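Side-chain contacts in probable Brix domain-containing ribosomal biogenesis protein (Methanothermobacter thermautotrophicus, PDB 1W94), which probably takes part in ribosome biogenesis, consistent with rRNA binding by a protein of the Imp4/Brix family: residues Gly103-Leu107 with Met108-Val112; Gln19-Ser22 with Arg23-Trp27. One frame throughout, in Å; residues are numbered along the deposited sequence.

Contact 1: Gly103-Leu107 with Met108-Val112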
loop_
_atom_site.group_PDB
_atom_site.type_symbol
_atom_site.label_atom_id
_atom_site.label_comp_id
_atom_site.label_asym_id
_atom_site.label_seq_id
_atom_site.Cartn_x
_atom_site.Cartn_y
_atom_site.Cartn_z
ATOM N N GLY A 103 -0.389 -11.941 -6.026
ATOM C CA GLY A 103 -0.466 -10.661 -6.728
ATOM C C GLY A 103 -0.312 -9.486 -5.773
ATOM O O GLY A 103 0.283 -8.467 -6.128
ATOM N N LEU A 104 -0.837 -9.611 -4.553
ATOM C CA LEU A 104 -0.614 -8.576 -3.545
ATOM C C LEU A 104 0.855 -8.316 -3.370
ATOM O O LEU A 104 1.287 -7.167 -3.413
ATOM C CB LEU A 104 -1.265 -8.929 -2.204
ATOM C CG LEU A 104 -2.781 -8.971 -2.268
ATOM C CD1 LEU A 104 -3.372 -9.524 -0.961
ATOM C CD2 LEU A 104 -3.342 -7.552 -2.600
ATOM N N CYS A 105 1.638 -9.379 -3.214
ATOM C CA CYS A 105 3.060 -9.248 -3.026
ATOM C C CYS A 105 3.758 -8.650 -4.265
ATOM O O CYS A 105 4.663 -7.824 -4.121
ATOM C CB CYS A 105 3.674 -10.601 -2.575
ATOM S SG CYS A 105 2.869 -11.118 -1.005
ATOM N N ASN A 106 3.348 -9.082 -5.462
ATOM C CA ASN A 106 3.950 -8.599 -6.694
ATOM C C ASN A 106 3.690 -7.115 -6.918
ATOM O O ASN A 106 4.624 -6.365 -7.229
ATOM C CB ASN A 106 3.498 -9.460 -7.889
ATOM C CG ASN A 106 4.155 -10.833 -7.889
ATOM O OD1 ASN A 106 5.325 -10.982 -7.503
ATOM N ND2 ASN A 106 3.418 -11.840 -8.336
ATOM N N LEU A 107 2.446 -6.677 -6.696
ATOM C CA LEU A 107 2.087 -5.274 -6.896
ATOM C C LEU A 107 2.883 -4.366 -5.958
ATOM O O LEU A 107 3.451 -3.369 -6.373
ATOM C CB LEU A 107 0.591 -5.065 -6.650
ATOM C CG LEU A 107 -0.307 -5.635 -7.761
ATOM C CD1 LEU A 107 -1.778 -5.496 -7.319
ATOM C CD2 LEU A 107 -0.030 -4.937 -9.088
HETATM N N MSE A 108 2.952 -4.744 -4.693
HETATM C CA MSE A 108 3.563 -3.892 -3.683
HETATM C C MSE A 108 5.064 -4.063 -3.564
HETATM O O MSE A 108 5.704 -3.341 -2.782
HETATM C CB MSE A 108 2.899 -4.136 -2.338
HETATM C CG MSE A 108 1.488 -3.605 -2.354
HETATM SE SE MSE A 108 0.599 -3.930 -0.741
HETATM C CE MSE A 108 1.575 -2.644 0.524
ATOM N N GLY A 109 5.608 -5.005 -4.319
ATOM C CA GLY A 109 7.038 -5.254 -4.338
ATOM C C GLY A 109 7.525 -5.865 -3.032
ATOM O O GLY A 109 8.606 -5.539 -2.580
ATOM N N LEU A 110 6.736 -6.739 -2.416
ATOM C CA LEU A 110 7.157 -7.335 -1.144
ATOM C C LEU A 110 8.062 -8.539 -1.387
ATOM O O LEU A 110 7.885 -9.233 -2.361
ATOM C CB LEU A 110 5.935 -7.735 -0.323
ATOM C CG LEU A 110 4.950 -6.594 -0.134
ATOM C CD1 LEU A 110 3.796 -7.111 0.681
ATOM C CD2 LEU A 110 5.628 -5.401 0.589
ATOM N N GLU A 111 9.043 -8.784 -0.524
ATOM C CA GLU A 111 9.835 -10.018 -0.638
ATOM C C GLU A 111 9.533 -10.908 0.538
ATOM O O GLU A 111 9.418 -10.438 1.677
ATOM C CB GLU A 111 11.338 -9.744 -0.718
ATOM C CG GLU A 111 11.815 -8.531 0.114
ATOM N N VAL A 112 9.406 -12.201 0.266
ATOM C CA VAL A 112 9.184 -13.172 1.322
ATOM C C VAL A 112 10.450 -13.294 2.172
ATOM O O VAL A 112 11.553 -13.420 1.644
ATOM C CB VAL A 112 8.740 -14.527 0.755
ATOM C CG1 VAL A 112 8.450 -15.500 1.869
ATOM C CG2 VAL A 112 7.502 -14.341 -0.111
#
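Met108, modelled as selenomethionine, runs past the carbonyl of Leu104 with the base of its side chain. Its CB lies 3.6 Å from Leu104 O, and CG, one bond further out, is still only 3.7 Å from that same oxygen, so the first two side-chain carbons run past the carbonyl that the backbone of Met108 also uses. CG stands beside the backbone N and anti to the carbonyl carbon (chi1 -70°), which directs the chain back along the helix. Beyond CG the chain stays extended up to SE and bends only at chi3 (70°) to place CE. This end leaves the helix turn behind for the sheet, where the side chain packs on Ile74, Met133 and Leu147.

The backbone then closes the turn. Met108 N donates to Leu104 O at 3.2 Å, a regular bond between residues four apart. Gly109, with positive phi, swings the chain round; its N makes a weak 3.4 Å bond to Asn106 O, while Leu110 N reaches across to Cys105 O at 2.9 Å, lying in the carbonyl plane. That stronger bond brings Leu110 alongside Cys105, with CB of Leu110 4.3 Å from CB of Cys105, an apolar contact across the turn.

Two further ties fix this end of the helix: Cys105 SG is in a disulfide with Cys97, and Arg71 donates through NH2 to Asn106 O and through NH1 to Leu107 O, covering carbonyls of the last turn. The whole is a Schellman motif. It ends helix 102-108 at Gly109 and turns the chain straight into edge strand 111-112, completing a beta-alpha-beta unit with strand 93-94 in the Brix domain.

Contact 2: Gln19-Ser22 with Arg23-Trp27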
loop_
_atom_site.group_PDB
_atom_site.type_symbol
_atom_site.label_atom_id
_atom_site.label_comp_id
_atom_site.label_asym_id
_atom_site.label_seq_id
_atom_site.Cartn_x
_atom_site.Cartn_y
_atom_site.Cartn_z
ATOM N N GLN A 19 0.085 9.288 3.365
ATOM C CA GLN A 19 1.338 9.708 3.966
ATOM C C GLN A 19 1.894 8.616 4.900
ATOM O O GLN A 19 3.075 8.273 4.814
ATOM C CB GLN A 19 1.173 11.038 4.689
ATOM C CG GLN A 19 0.933 12.231 3.734
ATOM C CD GLN A 19 0.678 13.552 4.453
ATOM O OE1 GLN A 19 1.250 14.579 4.087
ATOM N NE2 GLN A 19 -0.168 13.531 5.486
ATOM N N ARG A 20 1.053 8.094 5.795
ATOM C CA ARG A 20 1.413 6.937 6.631
ATOM C C ARG A 20 1.965 5.757 5.823
ATOM O O ARG A 20 2.998 5.202 6.162
ATOM C CB ARG A 20 0.187 6.418 7.352
ATOM C CG ARG A 20 -0.044 6.963 8.737
ATOM C CD ARG A 20 0.188 5.837 9.759
ATOM N NE ARG A 20 0.506 6.458 11.030
ATOM C CZ ARG A 20 -0.335 6.558 12.048
ATOM N NH1 ARG A 20 0.066 7.176 13.141
ATOM N NH2 ARG A 20 -1.553 6.036 11.980
ATOM N N LEU A 21 1.224 5.328 4.794
ATOM C CA LEU A 21 1.620 4.148 4.022
ATOM C C LEU A 21 2.959 4.372 3.341
ATOM O O LEU A 21 3.817 3.466 3.296
ATOM C CB LEU A 21 0.551 3.806 2.993
ATOM C CG LEU A 21 0.847 2.679 2.018
ATOM C CD1 LEU A 21 0.888 1.274 2.702
ATOM C CD2 LEU A 21 -0.197 2.717 0.861
ATOM N N SER A 22 3.158 5.579 2.814
ATOM C CA SER A 22 4.394 5.842 2.078
ATOM C C SER A 22 5.614 5.847 3.022
ATOM O O SER A 22 6.665 5.328 2.685
ATOM C CB SER A 22 4.275 7.136 1.290
ATOM O OG SER A 22 4.358 8.205 2.223
ATOM N N ARG A 23 5.430 6.351 4.230
ATOM C CA ARG A 23 6.431 6.247 5.266
ATOM C C ARG A 23 6.718 4.797 5.601
ATOM O O ARG A 23 7.869 4.429 5.705
ATOM C CB ARG A 23 5.993 6.980 6.541
ATOM C CG ARG A 23 6.347 8.427 6.562
ATOM C CD ARG A 23 5.175 9.299 7.077
ATOM N NE ARG A 23 5.316 9.739 8.467
ATOM C CZ ARG A 23 6.221 10.631 8.882
ATOM N NH1 ARG A 23 7.088 11.164 8.022
ATOM N NH2 ARG A 23 6.284 10.978 10.170
ATOM N N ILE A 24 5.669 3.992 5.783
ATOM C CA ILE A 24 5.823 2.570 6.144
ATOM C C ILE A 24 6.634 1.810 5.074
ATOM O O ILE A 24 7.527 1.006 5.383
ATOM C CB ILE A 24 4.435 1.916 6.307
ATOM C CG1 ILE A 24 3.779 2.333 7.637
ATOM C CG2 ILE A 24 4.521 0.378 6.204
ATOM C CD1 ILE A 24 2.257 2.045 7.634
HETATM N N MSE A 25 6.281 2.056 3.817
HETATM C CA MSE A 25 6.925 1.453 2.641
HETATM C C MSE A 25 8.292 2.039 2.267
HETATM O O MSE A 25 9.057 1.386 1.556
HETATM C CB MSE A 25 5.975 1.588 1.433
HETATM C CG MSE A 25 4.673 0.788 1.557
HETATM SE SE MSE A 25 4.933 -1.147 2.075
HETATM C CE MSE A 25 6.214 -1.762 0.608
ATOM N N GLY A 26 8.594 3.253 2.727
ATOM C CA GLY A 26 9.762 4.020 2.231
ATOM C C GLY A 26 9.584 4.424 0.757
ATOM O O GLY A 26 10.540 4.531 0.019
ATOM N N TRP A 27 8.342 4.626 0.334
ATOM C CA TRP A 27 8.046 5.138 -1.004
ATOM C C TRP A 27 8.076 6.674 -0.940
ATOM O O TRP A 27 7.721 7.233 0.078
ATOM C CB TRP A 27 6.666 4.681 -1.446
ATOM C CG TRP A 27 6.541 3.192 -1.698
ATOM C CD1 TRP A 27 7.559 2.303 -1.953
ATOM C CD2 TRP A 27 5.327 2.447 -1.786
ATOM N NE1 TRP A 27 7.040 1.044 -2.158
ATOM C CE2 TRP A 27 5.675 1.103 -2.062
ATOM C CE3 TRP A 27 3.970 2.778 -1.628
ATOM C CZ2 TRP A 27 4.720 0.096 -2.213
ATOM C CZ3 TRP A 27 3.010 1.767 -1.768
ATOM C CH2 TRP A 27 3.393 0.441 -2.059
HETATM O O HOH W 1 3.390 7.723 10.221
#
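Leu21 and Met25, one helical turn apart, lie side by side and point the same way, with CD1 of Leu21 4.0 Å from CG of Met25. Leu21 reaches this position with CG anti to the backbone N (chi1 175°). Its other methyl, CD2, approaches the Trp27 ring obliquely, 4.3 Å from CZ3. Met25, a selenomethionine, completes the cluster differently: its CB sits over the centre of one face of the indole, 3.4 Å above the plane, before the chain curls away through two bends.

What folds Trp27 back is the Schellman motif at Gly26. Trp27 N donates to Ser22 O at 3.0 Å, and Gly26 N bonds weakly to Arg23 O.

On another flank, Arg20 and Arg23 share a water that accepts from both NE atoms, each at 3.3 Å, and lies in plane at the edge of either guanidinium. The other nitrogens of Arg20 are taken up by the carbonyls of Glu81 and Met82.

Around this helix end, Leu21 and Ile24 pack on Phe145 of strand 145-154, Ile24 and Met25 on Trp121 of strand 120-124, and Ser22 on Tyr29 of strand 28-29, which the chain enters directly after Trp27.

How the contacts relate
Contact 2 comes first along the chain, contact 1 some 75 residues later, yet their centres are about 15 Å apart and they meet directly. Met108 O lies 3.6 Å from Trp27 CZ2, and Leu110 CD2 is 3.7 Å from Met25 CE, so the two helix ends pack on each other. Each contact ends a helix at a glycine and leads into a short strand of a beta-alpha-beta unit: strands 3-6 and 28-29 flank helix 12-25, strands 93-94 and 111-112 flank helix 102-108. Strands 28-29 and 111-112 are the two outermost of the mixed sheet. This likeness is consistent with the internal duplication reported for the protein.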